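Local coordinates for viral macrophage inflammatory protein 2 (PDB 2FJ2), which binds a wide range of chemokine receptors and blocks infection by several strains of HIV-1, at residues Val23-Trp28 and Phe42-Gly47; Pro38-Leu43 and Val50-Ser55. All blocks are in the same frame, centred on the assembly; numbering follows the deposited sequence.

Contact 1 of 2, residues Val23-Trp28 and Phe42-Gly47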
loop_
_atom_site.group_PDB
_atom_site.type_symbol
_atom_site.label_atom_id
_atom_site.label_comp_id
_atom_site.label_asym_id
_atom_site.label_seq_id
_atom_site.Cartn_x
_atom_site.Cartn_y
_atom_site.Cartn_z
ATOM N N VAL A 23 8.724 14.225 -19.241
ATOM C CA VAL A 23 8.974 13.298 -20.336
ATOM C C VAL A 23 9.205 11.871 -19.867
ATOM O O VAL A 23 9.194 10.926 -20.660
ATOM C CB VAL A 23 10.194 13.751 -21.164
ATOM C CG1 VAL A 23 9.735 14.465 -22.428
ATOM C CG2 VAL A 23 11.095 14.650 -20.333
ATOM N N LEU A 24 9.428 11.697 -18.572
ATOM C CA LEU A 24 9.659 10.366 -18.028
ATOM C C LEU A 24 8.355 9.722 -17.572
ATOM O O LEU A 24 8.282 8.513 -17.345
ATOM C CB LEU A 24 10.646 10.471 -16.865
ATOM C CG LEU A 24 12.105 10.740 -17.247
ATOM C CD1 LEU A 24 12.278 12.155 -17.773
ATOM C CD2 LEU A 24 13.022 10.485 -16.060
ATOM N N LEU A 25 7.323 10.556 -17.434
ATOM C CA LEU A 25 6.074 10.118 -16.827
ATOM C C LEU A 25 4.999 9.824 -17.867
ATOM O O LEU A 25 4.990 10.412 -18.947
ATOM C CB LEU A 25 5.560 11.169 -15.840
ATOM C CG LEU A 25 6.384 11.417 -14.579
ATOM C CD1 LEU A 25 7.528 10.420 -14.447
ATOM C CD2 LEU A 25 6.911 12.844 -14.565
ATOM N N SER A 26 4.100 8.913 -17.506
ATOM C CA SER A 26 3.034 8.474 -18.394
ATOM C C SER A 26 1.650 8.784 -17.834
ATOM O O SER A 26 0.687 8.928 -18.594
ATOM C CB SER A 26 3.178 6.973 -18.664
ATOM O OG SER A 26 1.906 6.360 -18.792
ATOM N N SER A 27 1.531 8.888 -16.514
ATOM C CA SER A 27 0.244 9.187 -15.893
ATOM C C SER A 27 0.340 9.167 -14.374
ATOM O O SER A 27 1.422 8.980 -13.813
ATOM C CB SER A 27 -0.813 8.179 -16.353
ATOM O OG SER A 27 -0.501 6.886 -15.859
ATOM N N TRP A 28 -0.795 9.342 -13.692
ATOM C CA TRP A 28 -0.722 9.337 -12.228
ATOM C C TRP A 28 -2.045 9.013 -11.549
ATOM O O TRP A 28 -3.124 9.244 -12.097
ATOM C CB TRP A 28 -0.216 10.708 -11.772
ATOM C CG TRP A 28 -1.250 11.791 -11.818
ATOM C CD1 TRP A 28 -1.594 12.584 -12.874
ATOM C CD2 TRP A 28 -2.088 12.205 -10.731
ATOM N NE1 TRP A 28 -2.590 13.462 -12.519
ATOM C CE2 TRP A 28 -2.909 13.245 -11.205
ATOM C CE3 TRP A 28 -2.208 11.774 -9.405
ATOM C CZ2 TRP A 28 -3.849 13.874 -10.385
ATOM C CZ3 TRP A 28 -3.140 12.400 -8.600
ATOM C CH2 TRP A 28 -3.946 13.434 -9.093
ATOM N N PHE A 42 2.933 8.758 -9.460
ATOM C CA PHE A 42 3.199 8.989 -10.864
ATOM C C PHE A 42 3.627 7.701 -11.555
ATOM O O PHE A 42 4.533 7.026 -11.064
ATOM C CB PHE A 42 4.313 10.025 -11.077
ATOM C CG PHE A 42 3.877 11.416 -10.662
ATOM C CD1 PHE A 42 4.460 12.032 -9.569
ATOM C CD2 PHE A 42 2.887 12.068 -11.374
ATOM C CE1 PHE A 42 4.045 13.294 -9.177
ATOM C CE2 PHE A 42 2.470 13.325 -10.975
ATOM C CZ PHE A 42 3.045 13.939 -9.878
ATOM N N LEU A 43 2.992 7.400 -12.683
ATOM C CA LEU A 43 3.427 6.228 -13.444
ATOM C C LEU A 43 4.490 6.590 -14.466
ATOM O O LEU A 43 4.257 7.402 -15.368
ATOM C CB LEU A 43 2.213 5.585 -14.125
ATOM C CG LEU A 43 1.261 4.860 -13.164
ATOM C CD1 LEU A 43 0.818 3.529 -13.734
ATOM C CD2 LEU A 43 1.946 4.684 -11.816
ATOM N N THR A 44 5.682 6.001 -14.352
ATOM C CA THR A 44 6.701 6.265 -15.372
ATOM C C THR A 44 6.529 5.266 -16.515
ATOM O O THR A 44 5.918 4.214 -16.312
ATOM C CB THR A 44 8.134 6.193 -14.829
ATOM O OG1 THR A 44 8.548 4.825 -14.720
ATOM C CG2 THR A 44 8.210 6.775 -13.429
ATOM N N LYS A 45 7.053 5.575 -17.692
ATOM C CA LYS A 45 6.794 4.779 -18.888
ATOM C C LYS A 45 7.425 3.393 -18.883
ATOM O O LYS A 45 7.446 2.712 -19.918
ATOM C CB LYS A 45 7.254 5.566 -20.127
ATOM C CG LYS A 45 6.123 6.359 -20.766
ATOM C CD LYS A 45 6.645 7.554 -21.550
ATOM C CE LYS A 45 7.186 8.630 -20.618
ATOM N NZ LYS A 45 6.932 9.996 -21.154
ATOM N N ARG A 46 7.934 2.924 -17.746
ATOM C CA ARG A 46 8.422 1.548 -17.650
ATOM C C ARG A 46 7.758 0.852 -16.464
ATOM O O ARG A 46 8.274 -0.098 -15.883
ATOM C CB ARG A 46 9.941 1.493 -17.530
ATOM C CG ARG A 46 10.634 0.825 -18.707
ATOM C CD ARG A 46 11.589 1.778 -19.402
ATOM N NE ARG A 46 12.577 2.362 -18.500
ATOM C CZ ARG A 46 13.890 2.224 -18.629
ATOM N NH1 ARG A 46 14.391 1.509 -19.629
ATOM N NH2 ARG A 46 14.717 2.795 -17.761
ATOM N N GLY A 47 6.578 1.361 -16.119
ATOM C CA GLY A 47 5.801 0.821 -15.023
ATOM C C GLY A 47 6.230 1.367 -13.674
ATOM O O GLY A 47 5.477 1.238 -12.705
#
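Lys45 reaches back from the turn after strand 40-44 and sets its amine beside two carbonyl oxygens at the start of segment 23-28. Its CB passes at the margin of Leu24 O, and CG then lies against Ser26 CB at 3.7 Å. Bends about the last two torsions (chi3 -71°) bring CE close to both Val23 O and Leu25 O. At the tip, NZ donates to Leu25 O at 3.0 Å, arriving from above the carbonyl plane. It also bonds to Val23 O, though the modelled separation is too short to be trusted in detail. Beneath this chain, Lys45 N donates to Leu24 O at 3.2 Å, so the amide and the amine of one residue hold the 3-10 segment and the start of strand 25-30 to the turn that leaves strand 40-44. Leu25 CD1 meets Thr44 CG2 at 3.8 Å, while Thr44 OG1 turns to Arg48 O. Farther along, Leu43 O accepts two amides: Ser26 N at 2.6 Å, with an almost linear C=O...N approach, and Ser27 N in a weaker bond. On the face that carries Leu43, Ser27 OG rests against Leu43 CB at 3.5 Å. On the other face Trp28 CB touches Phe42 CD2 at 3.4 Å, and the five-membered ring of Trp28 is tilted 54° to the Phe42 ring. With CG lodged between its backbone N and carbonyl carbon (chi1 77°), Trp28 sends its indole away from the neighbouring strand, its NE1 making weak bonds to Met63 O and Leu66 O. Leu62 of helix 57-65 packs on both Leu25 and Phe42. Two consecutive residues, Ser26 and Ser27, facing the single residue Leu43 form a classic beta bulge, here in the antiparallel hairpin that opens the sheet of the chemokine fold.

Contact 2 of 2, residues Pro38-Leu43 and Val50-Ser55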
loop_
_atom_site.group_PDB
_atom_site.type_symbol
_atom_site.label_atom_id
_atom_site.label_comp_id
_atom_site.label_asym_id
_atom_site.label_seq_id
_atom_site.Cartn_x
_atom_site.Cartn_y
_atom_site.Cartn_z
ATOM N N PRO A 38 -1.066 12.297 2.760
ATOM C CA PRO A 38 -1.575 12.528 1.401
ATOM C C PRO A 38 -0.475 12.176 0.408
ATOM O O PRO A 38 0.664 12.598 0.608
ATOM C CB PRO A 38 -1.867 14.025 1.350
ATOM C CG PRO A 38 -1.182 14.610 2.538
ATOM C CD PRO A 38 -1.084 13.523 3.570
ATOM N N GLY A 39 -0.808 11.424 -0.636
ATOM C CA GLY A 39 0.171 11.102 -1.657
ATOM C C GLY A 39 -0.424 10.886 -3.030
ATOM O O GLY A 39 -1.500 10.315 -3.187
ATOM N N VAL A 40 0.292 11.331 -4.066
ATOM C CA VAL A 40 -0.025 10.916 -5.428
ATOM C C VAL A 40 1.093 10.005 -5.944
ATOM O O VAL A 40 2.235 10.141 -5.506
ATOM C CB VAL A 40 -0.226 12.102 -6.378
ATOM C CG1 VAL A 40 -0.635 13.339 -5.587
ATOM C CG2 VAL A 40 1.033 12.361 -7.186
ATOM N N ILE A 41 0.753 9.093 -6.841
ATOM C CA ILE A 41 1.694 8.171 -7.456
ATOM C C ILE A 41 1.758 8.392 -8.970
ATOM O O ILE A 41 0.747 8.235 -9.654
ATOM C CB ILE A 41 1.330 6.698 -7.206
ATOM C CG1 ILE A 41 1.390 6.265 -5.744
ATOM C CG2 ILE A 41 2.207 5.790 -8.052
ATOM C CD1 ILE A 41 0.608 5.003 -5.451
ATOM N N PHE A 42 2.933 8.758 -9.460
ATOM C CA PHE A 42 3.199 8.989 -10.864
ATOM C C PHE A 42 3.627 7.701 -11.555
ATOM O O PHE A 42 4.533 7.026 -11.064
ATOM C CB PHE A 42 4.313 10.025 -11.077
ATOM C CG PHE A 42 3.877 11.416 -10.662
ATOM C CD1 PHE A 42 4.460 12.032 -9.569
ATOM C CD2 PHE A 42 2.887 12.068 -11.374
ATOM C CE1 PHE A 42 4.045 13.294 -9.177
ATOM C CE2 PHE A 42 2.470 13.325 -10.975
ATOM C CZ PHE A 42 3.045 13.939 -9.878
ATOM N N LEU A 43 2.992 7.400 -12.683
ATOM C CA LEU A 43 3.427 6.228 -13.444
ATOM C C LEU A 43 4.490 6.590 -14.466
ATOM O O LEU A 43 4.257 7.402 -15.368
ATOM C CB LEU A 43 2.213 5.585 -14.125
ATOM C CG LEU A 43 1.261 4.860 -13.164
ATOM C CD1 LEU A 43 0.818 3.529 -13.734
ATOM C CD2 LEU A 43 1.946 4.684 -11.816
ATOM N N VAL A 50 6.380 6.138 -8.675
ATOM C CA VAL A 50 7.131 6.968 -7.740
ATOM C C VAL A 50 6.188 7.875 -6.953
ATOM O O VAL A 50 5.358 8.573 -7.535
ATOM C CB VAL A 50 8.195 7.806 -8.471
ATOM C CG1 VAL A 50 9.139 8.479 -7.494
ATOM C CG2 VAL A 50 8.969 6.920 -9.442
ATOM N N CYS A 51 6.322 7.840 -5.637
ATOM C CA CYS A 51 5.556 8.622 -4.686
ATOM C C CYS A 51 5.940 10.094 -4.716
ATOM O O CYS A 51 7.126 10.421 -4.809
ATOM C CB CYS A 51 5.783 8.077 -3.269
ATOM S SG CYS A 51 4.575 6.825 -2.784
ATOM N N ALA A 52 4.954 10.981 -4.628
ATOM C CA ALA A 52 5.260 12.411 -4.651
ATOM C C ALA A 52 4.409 13.199 -3.668
ATOM O O ALA A 52 3.239 12.891 -3.426
ATOM C CB ALA A 52 5.086 12.945 -6.065
ATOM N N ASP A 53 4.989 14.246 -3.085
ATOM C CA ASP A 53 4.263 15.080 -2.142
ATOM C C ASP A 53 3.451 16.165 -2.850
ATOM O O ASP A 53 3.996 17.198 -3.234
ATOM C CB ASP A 53 5.225 15.728 -1.141
ATOM C CG ASP A 53 4.498 16.507 -0.067
ATOM O OD1 ASP A 53 3.247 16.554 -0.094
ATOM O OD2 ASP A 53 5.163 17.081 0.820
ATOM N N LYS A 54 2.155 15.923 -2.981
ATOM C CA LYS A 54 1.220 16.796 -3.675
ATOM C C LYS A 54 1.084 18.189 -3.086
ATOM O O LYS A 54 0.403 19.057 -3.640
ATOM C CB LYS A 54 -0.169 16.137 -3.701
ATOM C CG LYS A 54 -0.915 16.274 -2.384
ATOM C CD LYS A 54 -1.688 15.002 -2.073
ATOM C CE LYS A 54 -3.091 15.065 -2.651
ATOM N NZ LYS A 54 -3.257 14.141 -3.810
ATOM N N SER A 55 1.710 18.485 -1.947
ATOM C CA SER A 55 1.523 19.855 -1.444
ATOM C C SER A 55 2.587 20.781 -2.018
ATOM O O SER A 55 2.796 21.893 -1.533
ATOM C CB SER A 55 1.525 19.854 0.082
ATOM O OG SER A 55 2.710 20.400 0.628
#
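Ala52 N donates to Val40 O at 3.0 Å. The return bond, Val40 N to Ala52 O, is weak, whereas the pair farther down the ladder is held evenly: Phe42 N bonds to Val50 O and Val50 N to Phe42 O, each at 3.1 Å. Ile41 and Cys51 form the non-hydrogen-bonded pair between these two. Below the ladder, Ala52 CB comes to the edge of the Phe42 ring, close to its plane, and touches CE1 at 3.3 Å. Val40 CG2 covers one face of that ring toward its rim, and Val59 of helix 57-65 packs on Val40, Phe42 and Ala52 together. This is the second hairpin of the antiparallel chemokine sheet, with one face turned to the C-terminal helix and the other carrying Ile41 and Cys51. There Ile41 CG1 lies 4.4 Å from Cys51 SG, which is disulfide-bonded to Cys12 and so ties the strand to the N-terminal region. On the same side the second subunit approaches, its Pro8 packing on Ile41 and its Arg7 on Cys51. Past the strand ends, Lys54 folds over Val40 and Pro38. The backbone puts Lys54 CB against Val40 CG1, a tight contact at 3.4 Å. Its CG sits between the backbone N and the carbonyl carbon (chi1 79°), and the bends beyond it bring NZ back to the same methyl. On the way, Lys54 CD rests against Pro38 CB at 3.6 Å. Just before it, Asp53 OD1 accepts Ser55 N at 3.1 Å from above the carboxylate plane, an Asx turn that bends the chain shortly ahead of helix 57-65.

Strand 40-44 is the middle strand of the sheet and serves both contacts, pairing with strand 25-30 in contact 1 and with strand 49-52 in contact 2, so that the two hairpins form one continuous sheet. Phe42 is shared, and helix 57-65 packs on it. Contact 2 is buried near the centre of the chain, its regular ladder backed by apolar groups and a disulfide, and it alone meets the second subunit. Contact 1, about 12 Å away between centres, lies at the surface, where a bulge breaks the register and a lysine amine supplements the backbone bonds. The two also touch directly, Trp28 packing on Val40 and Thr44 on Val50.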